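Local atomic coordinates of nicotinamide riboside transporter PnuC (Neisseria mucosa ATCC 25996, PDB entry 4QTN), a protein that binds nicotinamide riboside, a form of vitamin B3, and as a homotrimer probably mediates its passage across the inner membrane. Residues Trp185-Val188 with Asn189-Ile193; Asn220-Tyr223 with Gly224-Trp228; Ser167-Ala170 with Gln171-Ile175; Val45-Val48 with Thr49-Cys53. One frame throughout, in Å; residues are numbered along the deposited sequence.

Contact 1: residues Trp185-Val188 with Asn189-Ile193; sequences WIVV and NILTI. With NNR (Nicotinamide riboside), chain I.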
loop_
_atom_site.group_PDB
_atom_site.type_symbol
_atom_site.label_atom_id
_atom_site.label_comp_id
_atom_site.label_asym_id
_atom_site.label_seq_id
_atom_site.Cartn_x
_atom_site.Cartn_y
_atom_site.Cartn_z
ATOM N N TRP C 185 -3.808 13.061 6.072
ATOM C CA TRP C 185 -2.572 12.918 5.255
ATOM C C TRP C 185 -2.514 11.623 4.435
ATOM O O TRP C 185 -2.049 11.642 3.302
ATOM C CB TRP C 185 -1.313 13.007 6.107
ATOM C CG TRP C 185 -1.078 14.312 6.739
ATOM C CD1 TRP C 185 -0.771 14.537 8.052
ATOM C CD2 TRP C 185 -1.119 15.594 6.109
ATOM N NE1 TRP C 185 -0.623 15.885 8.277
ATOM C CE2 TRP C 185 -0.828 16.554 7.098
ATOM C CE3 TRP C 185 -1.387 16.028 4.810
ATOM C CZ2 TRP C 185 -0.776 17.916 6.821
ATOM C CZ3 TRP C 185 -1.339 17.392 4.542
ATOM C CH2 TRP C 185 -1.035 18.310 5.539
ATOM N N ILE C 186 -2.953 10.494 5.007
ATOM C CA ILE C 186 -2.944 9.240 4.234
ATOM C C ILE C 186 -3.853 9.321 2.997
ATOM O O ILE C 186 -3.501 8.842 1.925
ATOM C CB ILE C 186 -3.213 7.973 5.097
ATOM C CG1 ILE C 186 -1.950 7.590 5.845
ATOM C CG2 ILE C 186 -3.556 6.784 4.211
ATOM C CD1 ILE C 186 -2.176 7.159 7.259
ATOM N N VAL C 187 -4.974 10.003 3.127
ATOM C CA VAL C 187 -5.839 10.240 1.986
ATOM C C VAL C 187 -5.266 11.279 0.992
ATOM O O VAL C 187 -5.322 11.063 -0.209
ATOM C CB VAL C 187 -7.248 10.611 2.441
ATOM C CG1 VAL C 187 -8.280 10.250 1.385
ATOM C CG2 VAL C 187 -7.553 9.872 3.723
ATOM N N VAL C 188 -4.679 12.377 1.477
ATOM C CA VAL C 188 -4.054 13.325 0.532
ATOM C C VAL C 188 -2.874 12.734 -0.191
ATOM O O VAL C 188 -2.558 13.162 -1.281
ATOM C CB VAL C 188 -3.655 14.706 1.131
ATOM C CG1 VAL C 188 -4.439 15.016 2.390
ATOM C CG2 VAL C 188 -2.149 14.790 1.355
ATOM N N ASN C 189 -2.227 11.736 0.392
ATOM C CA ASN C 189 -1.067 11.135 -0.290
ATOM C C ASN C 189 -1.431 10.090 -1.372
ATOM O O ASN C 189 -0.909 10.142 -2.483
ATOM C CB ASN C 189 0.007 10.633 0.707
ATOM C CG ASN C 189 0.694 11.787 1.468
ATOM O OD1 ASN C 189 1.275 11.581 2.547
ATOM N ND2 ASN C 189 0.593 13.012 0.921
ATOM N N ILE C 190 -2.377 9.203 -1.073
ATOM C CA ILE C 190 -2.925 8.329 -2.106
ATOM C C ILE C 190 -3.585 9.130 -3.236
ATOM O O ILE C 190 -3.631 8.681 -4.362
ATOM C CB ILE C 190 -3.943 7.351 -1.538
ATOM C CG1 ILE C 190 -3.266 6.368 -0.590
ATOM C CG2 ILE C 190 -4.647 6.612 -2.658
ATOM C CD1 ILE C 190 -4.233 5.440 0.125
ATOM N N LEU C 191 -4.071 10.326 -2.940
ATOM C CA LEU C 191 -4.688 11.149 -3.991
ATOM C C LEU C 191 -3.680 11.841 -4.896
ATOM O O LEU C 191 -3.736 11.684 -6.109
ATOM C CB LEU C 191 -5.701 12.132 -3.413
ATOM C CG LEU C 191 -6.929 11.391 -2.886
ATOM C CD1 LEU C 191 -8.011 12.351 -2.438
ATOM C CD2 LEU C 191 -7.453 10.414 -3.934
ATOM N N THR C 192 -2.730 12.562 -4.303
ATOM C CA THR C 192 -1.678 13.235 -5.081
ATOM C C THR C 192 -0.778 12.282 -5.918
ATOM O O THR C 192 -0.234 12.696 -6.947
ATOM C CB THR C 192 -0.792 14.118 -4.202
ATOM O OG1 THR C 192 -1.613 14.887 -3.338
ATOM C CG2 THR C 192 0.024 15.054 -5.051
ATOM N N ILE C 193 -0.614 11.027 -5.477
ATOM C CA ILE C 193 0.098 10.047 -6.297
ATOM C C ILE C 193 -0.649 9.855 -7.613
ATOM O O ILE C 193 -0.036 9.896 -8.682
ATOM C CB ILE C 193 0.300 8.693 -5.578
ATOM C CG1 ILE C 193 1.400 8.796 -4.535
ATOM C CG2 ILE C 193 0.713 7.625 -6.568
ATOM C CD1 ILE C 193 1.443 7.613 -3.599
HETATM O O2R NNR I . 4.072 21.071 6.574
HETATM C C2R NNR I . 3.761 20.156 5.385
HETATM C C3R NNR I . 3.898 20.939 4.073
HETATM O O3R NNR I . 3.637 22.250 4.304
HETATM C C4R NNR I . 2.830 20.375 3.161
HETATM C C5R NNR I . 3.383 19.223 2.223
HETATM O O5R NNR I . 2.243 18.489 1.662
HETATM O O4R NNR I . 1.903 19.916 3.955
HETATM C C1R NNR I . 2.539 19.717 5.418
HETATM N N1 NNR I . 2.475 18.293 5.800
HETATM C C2 NNR I . 2.235 17.297 4.841
HETATM C C6 NNR I . 2.659 17.929 7.114
HETATM C C5 NNR I . 2.612 16.561 7.477
HETATM C C4 NNR I . 2.359 15.591 6.531
HETATM C C3 NNR I . 2.187 15.937 5.224
HETATM C C7 NNR I . 1.954 14.836 4.205
HETATM O O7 NNR I . 1.392 15.065 3.176
HETATM N N7 NNR I . 2.428 13.506 4.479
#
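W185 and N189, one turn apart on transmembrane helix 181-198, take hold of the same bound nicotinamide riboside in two different ways. The indole of W185 lies nearly parallel to the ligand's pyridinium ring, whose C3 sits 3.4 Å above the indole plane and over its centre; V188 CG2 borders the indole at its edge. N189 meets the other end of the nicotinamide, amide to amide: N7 of the ligand donates to N189 OD1 over 3.0 Å (158° at the hydrogen), and N189 ND2 returns a bond of 3.2 Å to ligand O7. With chi1 at -67°, the N189 amide swings back beside its own backbone N, toward the turn that carries W185. The pair of bonds fixes the rotation of the carboxamide while the indole fixes its ring plane.

Within the helix the side chains away from the pocket touch more loosely. I186 CG2 and I190 CD1 come no nearer than 4.4 Å, and V187 and I190, only partly exposed, pack on M25 and V215 of a neighbouring subunit. Farther along the helix, V188 O takes two donors from T192, the backbone N and, at 2.8 Å, the hydroxyl OG1, a common way for a transmembrane helix to satisfy threonine. An electron-rich indole against a pyridinium, joined to a two-way amide pairing, is consistent with recognition of both the charge and the carboxamide of the vitamin.

Contact 2: residues Asn220-Tyr223 with Gly224-Trp228; sequences NSVY and GYINW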
loop_
_atom_site.group_PDB
_atom_site.type_symbol
_atom_site.label_atom_id
_atom_site.label_comp_id
_atom_site.label_asym_id
_atom_site.label_seq_id
_atom_site.Cartn_x
_atom_site.Cartn_y
_atom_site.Cartn_z
ATOM N N ASN C 220 5.737 7.495 5.040
ATOM C CA ASN C 220 5.971 8.331 6.207
ATOM C C ASN C 220 4.682 8.741 6.916
ATOM O O ASN C 220 4.647 8.835 8.140
ATOM C CB ASN C 220 6.789 9.557 5.804
ATOM C CG ASN C 220 6.749 10.667 6.844
ATOM O OD1 ASN C 220 7.482 10.625 7.854
ATOM N ND2 ASN C 220 5.898 11.701 6.593
ATOM N N SER C 221 3.623 8.985 6.150
ATOM C CA SER C 221 2.356 9.374 6.752
ATOM C C SER C 221 1.732 8.231 7.567
ATOM O O SER C 221 0.956 8.487 8.485
ATOM C CB SER C 221 1.376 9.944 5.707
ATOM O OG SER C 221 0.752 8.916 4.960
ATOM N N VAL C 222 2.108 6.976 7.271
ATOM C CA VAL C 222 1.745 5.884 8.177
ATOM C C VAL C 222 2.628 5.914 9.401
ATOM O O VAL C 222 2.139 5.774 10.519
ATOM C CB VAL C 222 1.778 4.489 7.530
ATOM C CG1 VAL C 222 1.941 3.425 8.603
ATOM C CG2 VAL C 222 0.496 4.232 6.772
ATOM N N TYR C 223 3.924 6.151 9.209
ATOM C CA TYR C 223 4.811 6.382 10.366
ATOM C C TYR C 223 4.303 7.504 11.278
ATOM O O TYR C 223 4.245 7.338 12.495
ATOM C CB TYR C 223 6.225 6.708 9.936
ATOM C CG TYR C 223 7.173 6.683 11.088
ATOM C CD1 TYR C 223 7.406 5.488 11.781
ATOM C CD2 TYR C 223 7.813 7.854 11.535
ATOM C CE1 TYR C 223 8.260 5.433 12.857
ATOM C CE2 TYR C 223 8.689 7.812 12.626
ATOM C CZ TYR C 223 8.906 6.585 13.277
ATOM O OH TYR C 223 9.747 6.488 14.345
ATOM N N GLY C 224 3.969 8.652 10.675
ATOM C CA GLY C 224 3.415 9.807 11.399
ATOM C C GLY C 224 2.273 9.433 12.326
ATOM O O GLY C 224 2.325 9.674 13.535
ATOM N N TYR C 225 1.258 8.800 11.771
ATOM C CA TYR C 225 0.160 8.320 12.575
ATOM C C TYR C 225 0.650 7.480 13.761
ATOM O O TYR C 225 0.333 7.791 14.922
ATOM C CB TYR C 225 -0.812 7.543 11.727
ATOM C CG TYR C 225 -2.215 7.554 12.240
ATOM C CD1 TYR C 225 -2.476 7.363 13.569
ATOM C CD2 TYR C 225 -3.290 7.689 11.376
ATOM C CE1 TYR C 225 -3.772 7.321 14.048
ATOM C CE2 TYR C 225 -4.601 7.630 11.842
ATOM C CZ TYR C 225 -4.831 7.448 13.185
ATOM O OH TYR C 225 -6.121 7.406 13.687
ATOM N N ILE C 226 1.470 6.466 13.488
ATOM C CA ILE C 226 2.073 5.656 14.580
ATOM C C ILE C 226 2.830 6.494 15.642
ATOM O O ILE C 226 2.524 6.402 16.835
ATOM C CB ILE C 226 2.983 4.548 14.055
ATOM C CG1 ILE C 226 2.159 3.390 13.550
ATOM C CG2 ILE C 226 3.861 4.033 15.159
ATOM C CD1 ILE C 226 2.683 2.815 12.257
ATOM N N ASN C 227 3.783 7.323 15.197
ATOM C CA ASN C 227 4.643 8.089 16.106
ATOM C C ASN C 227 3.922 9.151 16.862
ATOM O O ASN C 227 4.172 9.345 18.058
ATOM C CB ASN C 227 5.781 8.746 15.356
ATOM C CG ASN C 227 6.894 9.207 16.285
ATOM O OD1 ASN C 227 7.578 8.380 16.920
ATOM N ND2 ASN C 227 7.092 10.527 16.371
ATOM N N TRP C 228 3.085 9.908 16.154
ATOM C CA TRP C 228 2.191 10.872 16.798
ATOM C C TRP C 228 1.253 10.248 17.837
ATOM O O TRP C 228 0.934 10.886 18.836
ATOM C CB TRP C 228 1.417 11.690 15.766
ATOM C CG TRP C 228 2.128 12.893 15.416
ATOM C CD1 TRP C 228 3.365 12.969 14.874
ATOM C CD2 TRP C 228 1.694 14.238 15.627
ATOM N NE1 TRP C 228 3.742 14.284 14.717
ATOM C CE2 TRP C 228 2.731 15.085 15.171
ATOM C CE3 TRP C 228 0.527 14.813 16.135
ATOM C CZ2 TRP C 228 2.634 16.479 15.212
ATOM C CZ3 TRP C 228 0.436 16.208 16.186
ATOM C CH2 TRP C 228 1.483 17.018 15.728
#
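Y223 and N227 both send CG away from their backbone N, with chi1 of -169° and -164°, and these matched torsions lean the phenol and the amide out along the same flank of helix 208-234. The two flat groups end up almost parallel, their planes 14° apart. N227 CB lies 4.1 Å above the phenol plane, displaced toward the rim, so the asparagine stem covers part of one ring face. Their polar ends do not bond to each other: Y223 OH is hydrogen-bonded to E19, and N227 ND2 to the backbone oxygen of G58. Elsewhere on the helix V222 CG1 meets I226 CD1 at 3.8 Å, an apolar i, i+4 pair on its exposed side.

Beneath these side chains runs the usual i to i+4 ladder of a transmembrane helix, including N227 N to Y223 O at 2.7 Å and a bond from G224 N to N220 O.

The flanks of this helix serve different neighbours. Y223 and N227 reach toward helices 17-34 and 41-59, whereas S221, on another side, touches the bound nicotinamide riboside and packs on I186 and N189 of helix 181-198. Y225 extends to W182 of that helix and to V21 of a neighbouring subunit.

Contact 3: residues Ser167-Ala170 with Gln171-Ile175; sequences SIVA and QVLMI. With NNR (Nicotinamide riboside), chain I.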
loop_
_atom_site.group_PDB
_atom_site.type_symbol
_atom_site.label_atom_id
_atom_site.label_comp_id
_atom_site.label_asym_id
_atom_site.label_seq_id
_atom_site.Cartn_x
_atom_site.Cartn_y
_atom_site.Cartn_z
ATOM N N SER C 167 -6.501 18.446 1.885
ATOM C CA SER C 167 -5.181 19.005 2.219
ATOM C C SER C 167 -5.205 20.225 3.153
ATOM O O SER C 167 -4.302 20.383 3.981
ATOM C CB SER C 167 -4.375 19.314 0.964
ATOM O OG SER C 167 -3.393 18.313 0.743
ATOM N N ILE C 168 -6.223 21.090 3.008
ATOM C CA ILE C 168 -6.359 22.267 3.890
ATOM C C ILE C 168 -6.710 21.833 5.300
ATOM O O ILE C 168 -6.015 22.192 6.238
ATOM C CB ILE C 168 -7.398 23.292 3.377
ATOM C CG1 ILE C 168 -7.104 23.671 1.926
ATOM C CG2 ILE C 168 -7.404 24.544 4.262
ATOM C CD1 ILE C 168 -8.309 24.195 1.174
ATOM N N VAL C 169 -7.772 21.030 5.431
ATOM C CA VAL C 169 -8.182 20.444 6.723
ATOM C C VAL C 169 -7.022 19.745 7.461
ATOM O O VAL C 169 -6.770 20.020 8.655
ATOM C CB VAL C 169 -9.385 19.487 6.546
ATOM C CG1 VAL C 169 -9.428 18.414 7.640
ATOM C CG2 VAL C 169 -10.672 20.286 6.513
ATOM N N ALA C 170 -6.320 18.856 6.750
ATOM C CA ALA C 170 -5.098 18.235 7.265
ATOM C C ALA C 170 -4.099 19.271 7.793
ATOM O O ALA C 170 -3.611 19.152 8.925
ATOM C CB ALA C 170 -4.455 17.386 6.194
ATOM N N GLN C 171 -3.809 20.292 6.984
ATOM C CA GLN C 171 -2.826 21.318 7.361
ATOM C C GLN C 171 -3.246 22.039 8.628
ATOM O O GLN C 171 -2.400 22.503 9.412
ATOM C CB GLN C 171 -2.636 22.328 6.230
ATOM C CG GLN C 171 -1.462 23.267 6.435
ATOM C CD GLN C 171 -0.152 22.525 6.659
ATOM O OE1 GLN C 171 0.129 21.527 6.009
ATOM N NE2 GLN C 171 0.652 23.019 7.572
ATOM N N VAL C 172 -4.563 22.115 8.831
ATOM C CA VAL C 172 -5.145 22.874 9.923
ATOM C C VAL C 172 -5.065 22.117 11.247
ATOM O O VAL C 172 -4.609 22.676 12.256
ATOM C CB VAL C 172 -6.588 23.325 9.587
ATOM C CG1 VAL C 172 -7.471 23.351 10.835
ATOM C CG2 VAL C 172 -6.558 24.684 8.892
ATOM N N LEU C 173 -5.463 20.842 11.239
ATOM C CA LEU C 173 -5.164 19.947 12.361
ATOM C C LEU C 173 -3.658 19.908 12.724
ATOM O O LEU C 173 -3.291 19.890 13.913
ATOM C CB LEU C 173 -5.673 18.543 12.084
ATOM C CG LEU C 173 -7.189 18.433 11.907
ATOM C CD1 LEU C 173 -7.541 17.391 10.861
ATOM C CD2 LEU C 173 -7.901 18.133 13.215
HETATM N N MSE C 174 -2.793 19.922 11.707
HETATM C CA MSE C 174 -1.336 19.822 11.937
HETATM C C MSE C 174 -0.766 21.011 12.692
HETATM O O MSE C 174 -0.095 20.830 13.703
HETATM C CB MSE C 174 -0.599 19.556 10.641
HETATM C CG MSE C 174 0.878 19.299 10.875
HETATM SE SE MSE C 174 1.814 20.654 9.816
HETATM C CE MSE C 174 3.290 21.103 11.038
ATOM N N ILE C 175 -1.039 22.232 12.236
ATOM C CA ILE C 175 -0.599 23.410 13.000
ATOM C C ILE C 175 -1.225 23.437 14.393
ATOM O O ILE C 175 -0.563 23.786 15.363
ATOM C CB ILE C 175 -0.860 24.755 12.275
ATOM C CG1 ILE C 175 -2.305 24.861 11.793
ATOM C CG2 ILE C 175 0.113 24.942 11.126
ATOM C CD1 ILE C 175 -2.678 26.244 11.324
HETATM O O2R NNR I . 4.072 21.071 6.574
HETATM C C2R NNR I . 3.761 20.156 5.385
HETATM C C3R NNR I . 3.898 20.939 4.073
HETATM O O3R NNR I . 3.637 22.250 4.304
HETATM C C4R NNR I . 2.830 20.375 3.161
HETATM C C5R NNR I . 3.383 19.223 2.223
HETATM O O5R NNR I . 2.243 18.489 1.662
HETATM O O4R NNR I . 1.903 19.916 3.955
HETATM C C1R NNR I . 2.539 19.717 5.418
HETATM N N1 NNR I . 2.475 18.293 5.800
HETATM C C2 NNR I . 2.235 17.297 4.841
HETATM C C6 NNR I . 2.659 17.929 7.114
HETATM C C5 NNR I . 2.612 16.561 7.477
HETATM C C4 NNR I . 2.359 15.591 6.531
HETATM C C3 NNR I . 2.187 15.937 5.224
HETATM C C7 NNR I . 1.954 14.836 4.205
HETATM O O7 NNR I . 1.392 15.065 3.176
HETATM N N7 NNR I . 2.428 13.506 4.479
#
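The pyridinium ring of nicotinamide riboside is the flat group here, and selenomethionine M174 approaches it from the rim. The selenium of M174 stands beyond the C6 corner, 3.9 Å from ligand C6 and displaced from the ring plane toward the face that W185 occupies. The Q171 amide comes instead to the ribose, its CD 4.1 Å from ligand C1R, from the W185 side of the ring plane. For M174 the chain leaves the helix with CG opposite the backbone N (chi1 -174°), then bends at its second torsion, which swings the selenium toward the nucleoside. Q171 starts out in a similar direction and also bends at its second torsion.

Helix 158-175 divides its faces between substrate and neighbouring helices. One side lines the substrate pocket, with A170 and Q171 packed on W185 of helix 181-198, and S167 OG hydrogen-bonded to Y95 OH of helix 85-107. On another side V169 and L173 lie alongside each other, V169 CG1 to L173 CD1 at 3.9 Å, and touch S138 and W131 of helix 128-147. Beneath that pair L173 N donates to V169 O at 3.0 Å and 169°, and V172 N adds a weak bond to the same oxygen. Near the end of the helix, M174 O receives the indole NE1 of W106.

Contact 4: residues Val45-Val48 with Thr49-Cys53; sequences VAAV and TGILC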
loop_
_atom_site.group_PDB
_atom_site.type_symbol
_atom_site.label_atom_id
_atom_site.label_comp_id
_atom_site.label_asym_id
_atom_site.label_seq_id
_atom_site.Cartn_x
_atom_site.Cartn_y
_atom_site.Cartn_z
ATOM N N VAL C 45 15.325 19.175 -5.737
ATOM C CA VAL C 45 15.415 19.981 -4.505
ATOM C C VAL C 45 14.055 19.970 -3.795
ATOM O O VAL C 45 13.982 19.824 -2.580
ATOM C CB VAL C 45 15.845 21.448 -4.780
ATOM C CG1 VAL C 45 15.644 22.296 -3.548
ATOM C CG2 VAL C 45 17.292 21.506 -5.188
ATOM N N ALA C 46 12.982 20.094 -4.574
ATOM C CA ALA C 46 11.638 20.135 -4.018
ATOM C C ALA C 46 11.284 18.838 -3.295
ATOM O O ALA C 46 10.492 18.849 -2.369
ATOM C CB ALA C 46 10.607 20.458 -5.098
ATOM N N ALA C 47 11.890 17.728 -3.701
ATOM C CA ALA C 47 11.670 16.469 -3.001
ATOM C C ALA C 47 12.507 16.377 -1.741
ATOM O O ALA C 47 11.969 16.270 -0.654
ATOM C CB ALA C 47 11.938 15.298 -3.908
ATOM N N VAL C 48 13.824 16.477 -1.888
ATOM C CA VAL C 48 14.742 16.442 -0.733
ATOM C C VAL C 48 14.313 17.353 0.440
ATOM O O VAL C 48 14.198 16.888 1.578
ATOM C CB VAL C 48 16.197 16.736 -1.142
ATOM C CG1 VAL C 48 17.069 16.968 0.085
ATOM C CG2 VAL C 48 16.734 15.585 -1.955
ATOM N N THR C 49 14.103 18.643 0.164
ATOM C CA THR C 49 13.376 19.509 1.096
ATOM C C THR C 49 11.925 19.210 0.874
ATOM O O THR C 49 11.377 19.585 -0.135
ATOM C CB THR C 49 13.624 21.026 0.833
ATOM O OG1 THR C 49 13.088 21.401 -0.442
ATOM C CG2 THR C 49 15.110 21.357 0.867
ATOM N N GLY C 50 11.317 18.475 1.777
ATOM C CA GLY C 50 9.961 18.044 1.567
ATOM C C GLY C 50 9.808 16.669 2.082
ATOM O O GLY C 50 8.878 16.377 2.821
ATOM N N ILE C 51 10.749 15.810 1.721
ATOM C CA ILE C 51 10.911 14.545 2.423
ATOM C C ILE C 51 11.376 14.839 3.838
ATOM O O ILE C 51 10.801 14.337 4.799
ATOM C CB ILE C 51 11.883 13.595 1.701
ATOM C CG1 ILE C 51 11.153 12.864 0.579
ATOM C CG2 ILE C 51 12.443 12.573 2.667
ATOM C CD1 ILE C 51 12.057 12.384 -0.537
ATOM N N LEU C 52 12.362 15.726 3.967
ATOM C CA LEU C 52 12.750 16.225 5.272
ATOM C C LEU C 52 11.605 16.946 6.006
ATOM O O LEU C 52 11.421 16.737 7.209
ATOM C CB LEU C 52 14.012 17.094 5.196
ATOM C CG LEU C 52 15.291 16.250 5.216
ATOM C CD1 LEU C 52 15.922 16.202 3.840
ATOM C CD2 LEU C 52 16.289 16.738 6.255
ATOM N N CYS C 53 10.812 17.755 5.287
ATOM C CA CYS C 53 9.697 18.446 5.941
ATOM C C CYS C 53 8.800 17.452 6.660
ATOM O O CYS C 53 8.676 17.497 7.879
ATOM C CB CYS C 53 8.885 19.285 4.973
ATOM S SG CYS C 53 7.497 20.158 5.773
#
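V45 O is gripped twice by T49: the hydroxyl OG1 donates to it at 2.8 Å and the backbone N at 3.0 Å. The two donors arrive from different directions, the N-H close to the line of the carbonyl and the hydroxyl from above its plane. A chi1 of 65° puts OG1 between the backbone N and the carbonyl carbon of T49, from where it can fold back on the preceding turn.

This double hold comes just before an interruption of the helix. T49 has an extended psi of 104°, and G50 follows with phi 142°, a backbone shape that glycine readily adopts. The nitrogens of G50 and C53 have no bond to the turn before, which gives the kink; between these two gaps I51 N donates to A47 O at 2.7 Å, nearly straight, and L52 N to V48 O at 3.2 Å. Side chains bridge the same step, V48 CG1 lying 4.0 Å from L52 CD1 as the two run side by side.

Past the kink C53 touches the bound nicotinamide riboside. G50 O accepts a hydrogen bond from the hydroxyl of Y217 on helix 208-234, a residue that binds the substrate. Around it, T49 packs on I70 of helix 64-80, A47 and I51 on Q30 of helix 17-34, and A46 and A47 on L210 of helix 208-234.

Overall arrangement
All four contacts are single-helix steps in the membrane domain, and each is mostly buried, but they differ in what they serve. Contacts 3 and 1 sit on successive helices, 158-175 and 181-198, and make most of the four contacts' meeting with the ligand; they also touch directly, W185 CZ3 lying 3.5 Å from A170 CB. Contact 1 supplies an aromatic face and a two-way amide pairing; contact 3 brings the M174 side chain to the ring's rim and the Q171 amide to the ribose. Contacts 2 and 4 each reach the ligand through one residue, S221 and C53. Contact 2 adds a tyrosine-asparagine overlap, with V222 and I226 exposed; contact 4, its centre about 19 Å from that of contact 3, a kinked backbone.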